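Putative OmpA family lipoprotein (Burkholderia cenocepacia, PDB 5LKW) probably anchors the outer membrane to peptidoglycan as part of the Tol-Pal system, its periplasmic OmpA-like domain binding diaminopimelic acid. Local coordinates at residues A[104-107]-A[108-111]; A[32-35]-A[36-40]; A[84-87]-A[88-91]. All coordinates share one frame; numbering follows the deposited sequence.

Interaction 1 (A[104-107]-A[108-111]); sequences GHDE and ASWA
D106 is the N-cap of helix 107-113, and S109, three residues on, supplies both donors that hold its side chain. D106 OD1 accepts from the backbone S109 N at 2.9 Å, nearly straight at 170°, and from the hydroxyl S109 OG at 2.8 Å. The backbone donor arrives nearly along the C-O axis, whereas the hydroxyl comes from the syn side, 28° out of the carboxylate plane. The first torsion of D106 (chi1 57°) places CG between backbone N and carbonyl carbon, which folds the carboxylate back over the start of the helix. An acidic group here is probably favoured by the helix dipole as well as by these two bonds. The methyl of A108 comes up beside the same oxygen, and S109 CB lies 3.2 Å from G104 O, so the buried serine lies between the cap and the preceding loop.

The carbonyl of D106 meets W110 twice. D106 O takes the first full helical bond, from W110 N at 2.9 Å, and sits 3.1 Å above one face of the indole, toward its rim. The H105 carbonyl carbon comes near the six-membered ring, with 3.8 Å between H105 C and W110 CZ2. Further along, A111 N bonds to E107 O at 3.0 Å.

E58 OE1 accepts from both H105 ND1 and W110 NE1, tying the loop and the indole to one carboxylate. W110 also touches D57 and R59, which line the diaminopimelic acid pocket; its side chain is about 7 Å from the ligand, in a second shell. The cap thus turns the loop that follows strand 90-96 into helix 107-113, which leads on to strand 115-120, an inner strand of the sheet.

Interaction 2 (A[32-35]-A[36-40]); sequences QPLM and QQHAQ
The pairing of L34 with H38 is an i to i+4 side-chain contact on helix 32-44, one of the two long helices of this OmpA-like alpha/beta domain. The two side chains run next to each other in the same direction, and both the backbone and the ring of H38 donate to one acceptor. L34 O receives the backbone H38 N at 3.0 Å, almost perfectly straight at 177°, and also the ring nitrogen H38 ND1 at a longer 3.3 Å. These donors reach the oxygen from opposite faces of its carbonyl plane. The oxygen lies close to the plane of the imidazole, at its edge, so the ring is turned to aim ND1 back along the helix. At its far side H38 NE2 makes a weak bond to L13 O; with carbonyl oxygens at both nitrogens, the surroundings would be compatible with a protonated imidazole.

The neighbouring turns are regular: Q37 N bonds to P33 O at 2.8 Å and A39 N to M35 O, also at 2.8 Å. The bent side chain of buried M35 packs on V76, A79 and M80 of helix 62-82, and H38 also touches M80, whereas L34 faces the loop at K15.

With its CG anti to the backbone nitrogen (chi1 -177°), L34 directs a branch to the imidazole, where L34 CD1 rests 3.5 Å from H38 CE1.

Interaction 3 (A[84-87]-A[88-91]); sequences GVND and SQME
N86 O accepts from Q89 N at 2.9 Å, closing a 3-10 turn in the link between helix 62-82 and strand 90-96. The bond is fairly straight at the hydrogen, although the donor stands above the carbonyl plane. One residue later M90 N repeats the pattern on D87 O at 3.1 Å, again from above the plane, so two successive i to i+3 bonds wind the chain into the strand. The turn follows directly on a Schellman motif that ends helix 62-82, with G84 at its C-prime position with a positive phi and V85 N bonded to M80 O.

A side-chain bond spans the same pair as the first turn. N86 ND2 donates to Q89 OE1 at 3.1 Å and 172°, and the bond lies in the plane of each amide even though the two planes are turned 36° from one another. Q89 reaches out with an extended chain beyond CG, and its other amide atom, NE2, donates to R48 O and to L42 O. Its amide is therefore held at both ends, joining the turn to the end of helix 32-44 and to the loop before strand 50-55, whose V50 also pairs with Q89 through the backbone. S88 OG rests near N86 CB on the exposed side.

Beneath the turn, V85 and M90 form its apolar side. V85 packs on A39 and L42 of helix 32-44 and on M80 of helix 62-82, while M90 reaches R77 and M80 of that second helix. The thioether, bent at its last torsion (chi3 -59°), brings its methyl back beneath the turn, with M90 CE 3.8 Å from N86 O, and M90 SD lies 3.7 Å from V85 CG1.

Along the chain the order is interaction 2, interaction 3, interaction 1, all within the one OmpA-like domain. Interactions 2 and 3 are neighbours, their centres 13 Å apart, and they touch where A39 CA of helix 32-44 meets V85 CG2 at 3.6 Å; M80 of helix 62-82 packs against both. Interaction 1 lies across the centre of the chain, its centre 28 Å from that of interaction 2 and 32 Å from that of interaction 3, without direct contact. Strand 90-96, which interaction 3 begins, leads toward the loop and helix of interaction 1. One end of the domain is thus helix and turn packing, while the other carries the diaminopimelic acid pocket.

Interaction 1 (A[104-107]-A[108-111])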
loop_
_atom_site.group_PDB
_atom_site.type_symbol
_atom_site.label_atom_id
_atom_site.label_comp_id
_atom_site.label_asym_id
_atom_site.label_seq_id
_atom_site.Cartn_x
_atom_site.Cartn_y
_atom_site.Cartn_z
ATOM N N GLY A 104 -17.425 3.797 9.574
ATOM C CA GLY A 104 -17.721 3.441 10.961
ATOM C C GLY A 104 -16.618 3.628 12.026
ATOM O O GLY A 104 -15.464 3.892 11.727
ATOM N N HIS A 105 -17.019 3.461 13.285
ATOM C CA HIS A 105 -16.187 3.864 14.394
ATOM C C HIS A 105 -16.133 2.634 15.273
ATOM O O HIS A 105 -16.710 2.545 16.360
ATOM C CB HIS A 105 -16.742 5.162 15.025
ATOM C CG HIS A 105 -17.017 6.262 14.019
ATOM N ND1 HIS A 105 -16.016 6.925 13.337
ATOM C CD2 HIS A 105 -18.188 6.779 13.548
ATOM C CE1 HIS A 105 -16.547 7.820 12.521
ATOM N NE2 HIS A 105 -17.864 7.755 12.621
ATOM N N ASP A 106 -15.444 1.628 14.738
ATOM C CA ASP A 106 -15.336 0.363 15.401
ATOM C C ASP A 106 -14.135 -0.439 14.844
ATOM O O ASP A 106 -13.509 -0.022 13.861
ATOM C CB ASP A 106 -16.644 -0.407 15.273
ATOM C CG ASP A 106 -17.083 -0.617 13.801
ATOM O OD1 ASP A 106 -16.263 -0.571 12.882
ATOM O OD2 ASP A 106 -18.284 -0.847 13.545
ATOM N N GLU A 107 -13.864 -1.599 15.450
ATOM C CA GLU A 107 -12.671 -2.399 15.093
ATOM C C GLU A 107 -12.658 -2.760 13.623
ATOM O O GLU A 107 -11.630 -2.742 12.994
ATOM C CB GLU A 107 -12.526 -3.661 15.967
ATOM C CG GLU A 107 -12.184 -3.395 17.506
ATOM C CD GLU A 107 -10.661 -3.183 17.823
ATOM O OE1 GLU A 107 -9.845 -2.821 16.924
ATOM O OE2 GLU A 107 -10.281 -3.426 19.004
ATOM N N ALA A 108 -13.819 -3.093 13.089
ATOM C CA ALA A 108 -13.943 -3.518 11.687
ATOM C C ALA A 108 -13.531 -2.408 10.788
ATOM O O ALA A 108 -12.666 -2.640 9.907
ATOM C CB ALA A 108 -15.398 -3.931 11.382
ATOM N N SER A 109 -14.157 -1.204 10.940
ATOM C CA SER A 109 -13.821 -0.064 10.047
ATOM C C SER A 109 -12.383 0.365 10.213
ATOM O O SER A 109 -11.715 0.580 9.240
ATOM C CB SER A 109 -14.784 1.127 10.212
ATOM O OG SER A 109 -16.088 0.549 10.284
ATOM N N TRP A 110 -11.910 0.451 11.449
ATOM C CA TRP A 110 -10.538 0.871 11.653
ATOM C C TRP A 110 -9.541 -0.042 10.924
ATOM O O TRP A 110 -8.553 0.451 10.362
ATOM C CB TRP A 110 -10.196 0.894 13.126
ATOM C CG TRP A 110 -11.028 1.955 13.898
ATOM C CD1 TRP A 110 -11.593 3.081 13.387
ATOM C CD2 TRP A 110 -11.397 1.927 15.296
ATOM N NE1 TRP A 110 -12.244 3.789 14.371
ATOM C CE2 TRP A 110 -12.160 3.103 15.550
ATOM C CE3 TRP A 110 -11.135 1.041 16.355
ATOM C CZ2 TRP A 110 -12.722 3.398 16.824
ATOM C CZ3 TRP A 110 -11.679 1.342 17.633
ATOM C CH2 TRP A 110 -12.435 2.527 17.854
ATOM N N ALA A 111 -9.781 -1.358 11.003
ATOM C CA ALA A 111 -8.850 -2.339 10.434
ATOM C C ALA A 111 -8.781 -2.208 8.922
ATOM O O ALA A 111 -7.707 -2.399 8.308
ATOM C CB ALA A 111 -9.215 -3.791 10.870
#

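Interaction 2 (A[32-35]-A[36-40])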
loop_
_atom_site.group_PDB
_atom_site.type_symbol
_atom_site.label_atom_id
_atom_site.label_comp_id
_atom_site.label_asym_id
_atom_site.label_seq_id
_atom_site.Cartn_x
_atom_site.Cartn_y
_atom_site.Cartn_z
ATOM N N GLN A 32 4.691 -11.447 1.294
ATOM C CA GLN A 32 5.852 -11.638 0.377
ATOM C C GLN A 32 5.434 -12.021 -1.061
ATOM O O GLN A 32 5.903 -11.415 -2.032
ATOM C CB GLN A 32 6.822 -12.694 0.912
ATOM C CG GLN A 32 7.536 -12.417 2.239
ATOM C CD GLN A 32 8.033 -13.766 2.916
ATOM O OE1 GLN A 32 7.456 -14.844 2.677
ATOM N NE2 GLN A 32 9.114 -13.688 3.725
ATOM N N PRO A 33 4.560 -13.037 -1.224
ATOM C CA PRO A 33 4.219 -13.386 -2.619
ATOM C C PRO A 33 3.490 -12.287 -3.410
ATOM O O PRO A 33 3.748 -12.108 -4.617
ATOM C CB PRO A 33 3.347 -14.652 -2.471
ATOM C CG PRO A 33 3.673 -15.191 -1.114
ATOM C CD PRO A 33 3.985 -13.991 -0.258
ATOM N N LEU A 34 2.618 -11.531 -2.736
ATOM C CA LEU A 34 1.993 -10.365 -3.363
ATOM C C LEU A 34 3.015 -9.282 -3.791
ATOM O O LEU A 34 2.935 -8.750 -4.914
ATOM C CB LEU A 34 0.892 -9.803 -2.453
ATOM C CG LEU A 34 0.058 -8.610 -2.939
ATOM C CD1 LEU A 34 -0.699 -8.989 -4.240
ATOM C CD2 LEU A 34 -0.902 -8.180 -1.805
ATOM N N MET A 35 3.987 -8.993 -2.926
ATOM C CA MET A 35 5.064 -8.044 -3.250
ATOM C C MET A 35 5.868 -8.552 -4.488
ATOM O O MET A 35 6.279 -7.765 -5.361
ATOM C CB MET A 35 6.036 -7.870 -2.057
ATOM C CG MET A 35 5.523 -7.126 -0.744
ATOM S SD MET A 35 4.910 -5.471 -1.059
ATOM C CE MET A 35 3.246 -5.839 -1.684
ATOM N N GLN A 36 6.084 -9.867 -4.529
ATOM C CA GLN A 36 6.826 -10.532 -5.596
ATOM C C GLN A 36 6.079 -10.449 -6.910
ATOM O O GLN A 36 6.667 -10.141 -7.960
ATOM C CB GLN A 36 7.119 -11.979 -5.186
ATOM C CG GLN A 36 7.910 -11.966 -3.883
ATOM C CD GLN A 36 8.569 -13.262 -3.497
ATOM O OE1 GLN A 36 7.950 -14.104 -2.816
ATOM N NE2 GLN A 36 9.864 -13.409 -3.851
ATOM N N GLN A 37 4.770 -10.696 -6.849
ATOM C CA GLN A 37 3.962 -10.548 -8.027
ATOM C C GLN A 37 4.023 -9.134 -8.569
ATOM O O GLN A 37 4.359 -8.926 -9.755
ATOM C CB GLN A 37 2.530 -11.003 -7.775
ATOM C CG GLN A 37 2.296 -12.445 -8.202
ATOM C CD GLN A 37 1.619 -13.290 -7.134
ATOM O OE1 GLN A 37 1.370 -12.831 -6.010
ATOM N NE2 GLN A 37 1.324 -14.547 -7.478
ATOM N N HIS A 38 3.710 -8.162 -7.720
ATOM C CA HIS A 38 3.791 -6.774 -8.178
ATOM C C HIS A 38 5.170 -6.354 -8.677
ATOM O O HIS A 38 5.247 -5.714 -9.722
ATOM C CB HIS A 38 3.176 -5.793 -7.186
ATOM C CG HIS A 38 1.676 -5.808 -7.220
ATOM N ND1 HIS A 38 0.920 -6.648 -6.424
ATOM C CD2 HIS A 38 0.797 -5.139 -8.006
ATOM C CE1 HIS A 38 -0.361 -6.460 -6.688
ATOM N NE2 HIS A 38 -0.462 -5.561 -7.653
ATOM N N ALA A 39 6.220 -6.734 -7.931
ATOM C CA ALA A 39 7.613 -6.463 -8.304
ATOM C C ALA A 39 7.946 -7.005 -9.707
ATOM O O ALA A 39 8.564 -6.304 -10.506
ATOM C CB ALA A 39 8.583 -7.033 -7.280
ATOM N N GLN A 40 7.533 -8.241 -9.976
ATOM C CA GLN A 40 7.781 -8.879 -11.264
ATOM C C GLN A 40 7.091 -8.085 -12.377
ATOM O O GLN A 40 7.718 -7.754 -13.388
ATOM C CB GLN A 40 7.308 -10.346 -11.246
ATOM C CG GLN A 40 7.798 -11.244 -12.385
ATOM C CD GLN A 40 9.276 -11.066 -12.715
ATOM O OE1 GLN A 40 10.145 -11.119 -11.834
ATOM N NE2 GLN A 40 9.568 -10.876 -13.999
#

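Interaction 3 (A[84-87]-A[88-91])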
loop_
_atom_site.group_PDB
_atom_site.type_symbol
_atom_site.label_atom_id
_atom_site.label_comp_id
_atom_site.label_asym_id
_atom_site.label_seq_id
_atom_site.Cartn_x
_atom_site.Cartn_y
_atom_site.Cartn_z
ATOM N N GLY A 84 13.999 -5.433 -6.309
ATOM C CA GLY A 84 14.607 -4.887 -7.552
ATOM C C GLY A 84 13.792 -3.962 -8.431
ATOM O O GLY A 84 14.195 -3.693 -9.582
ATOM N N VAL A 85 12.646 -3.471 -7.937
ATOM C CA VAL A 85 11.904 -2.448 -8.674
ATOM C C VAL A 85 12.691 -1.137 -8.611
ATOM O O VAL A 85 13.247 -0.808 -7.582
ATOM C CB VAL A 85 10.438 -2.220 -8.113
ATOM C CG1 VAL A 85 9.759 -1.113 -8.872
ATOM C CG2 VAL A 85 9.606 -3.492 -8.198
ATOM N N ASN A 86 12.755 -0.404 -9.727
ATOM C CA ASN A 86 13.361 0.941 -9.742
ATOM C C ASN A 86 12.554 1.916 -8.945
ATOM O O ASN A 86 11.349 2.025 -9.155
ATOM C CB ASN A 86 13.361 1.530 -11.157
ATOM C CG ASN A 86 14.156 0.717 -12.122
ATOM O OD1 ASN A 86 15.380 0.738 -12.083
ATOM N ND2 ASN A 86 13.467 -0.007 -13.012
ATOM N N ASP A 87 13.237 2.690 -8.107
ATOM C CA ASP A 87 12.633 3.811 -7.388
ATOM C C ASP A 87 11.834 4.719 -8.291
ATOM O O ASP A 87 10.832 5.302 -7.836
ATOM C CB ASP A 87 13.704 4.661 -6.718
ATOM C CG ASP A 87 14.666 3.834 -5.887
ATOM O OD1 ASP A 87 14.251 2.739 -5.395
ATOM O OD2 ASP A 87 15.844 4.273 -5.748
ATOM N N SER A 88 12.300 4.891 -9.548
ATOM C CA SER A 88 11.614 5.756 -10.511
ATOM C C SER A 88 10.211 5.257 -10.891
ATOM O O SER A 88 9.427 6.007 -11.459
ATOM C CB SER A 88 12.431 5.915 -11.804
ATOM O OG SER A 88 12.322 4.724 -12.574
ATOM N N GLN A 89 9.872 4.002 -10.607
ATOM C CA GLN A 89 8.507 3.588 -10.928
ATOM C C GLN A 89 7.564 3.622 -9.718
ATOM O O GLN A 89 6.412 3.196 -9.825
ATOM C CB GLN A 89 8.473 2.235 -11.608
ATOM C CG GLN A 89 9.196 2.149 -12.948
ATOM C CD GLN A 89 9.341 0.697 -13.387
ATOM O OE1 GLN A 89 10.407 0.106 -13.252
ATOM N NE2 GLN A 89 8.242 0.093 -13.825
ATOM N N MET A 90 8.058 4.131 -8.581
ATOM C CA MET A 90 7.345 4.032 -7.307
ATOM C C MET A 90 7.348 5.371 -6.626
ATOM O O MET A 90 8.397 6.024 -6.536
ATOM C CB MET A 90 8.051 3.017 -6.400
ATOM C CG MET A 90 7.864 1.585 -6.877
ATOM S SD MET A 90 8.507 0.420 -5.710
ATOM C CE MET A 90 10.262 0.968 -5.650
ATOM N N GLU A 91 6.187 5.770 -6.124
ATOM C CA GLU A 91 6.100 6.978 -5.310
ATOM C C GLU A 91 5.315 6.638 -4.023
ATOM O O GLU A 91 4.198 6.120 -4.120
ATOM C CB GLU A 91 5.432 8.104 -6.099
ATOM C CG GLU A 91 5.514 9.481 -5.379
ATOM C CD GLU A 91 4.754 10.558 -6.158
ATOM O OE1 GLU A 91 4.416 10.276 -7.323
ATOM O OE2 GLU A 91 4.490 11.651 -5.628
#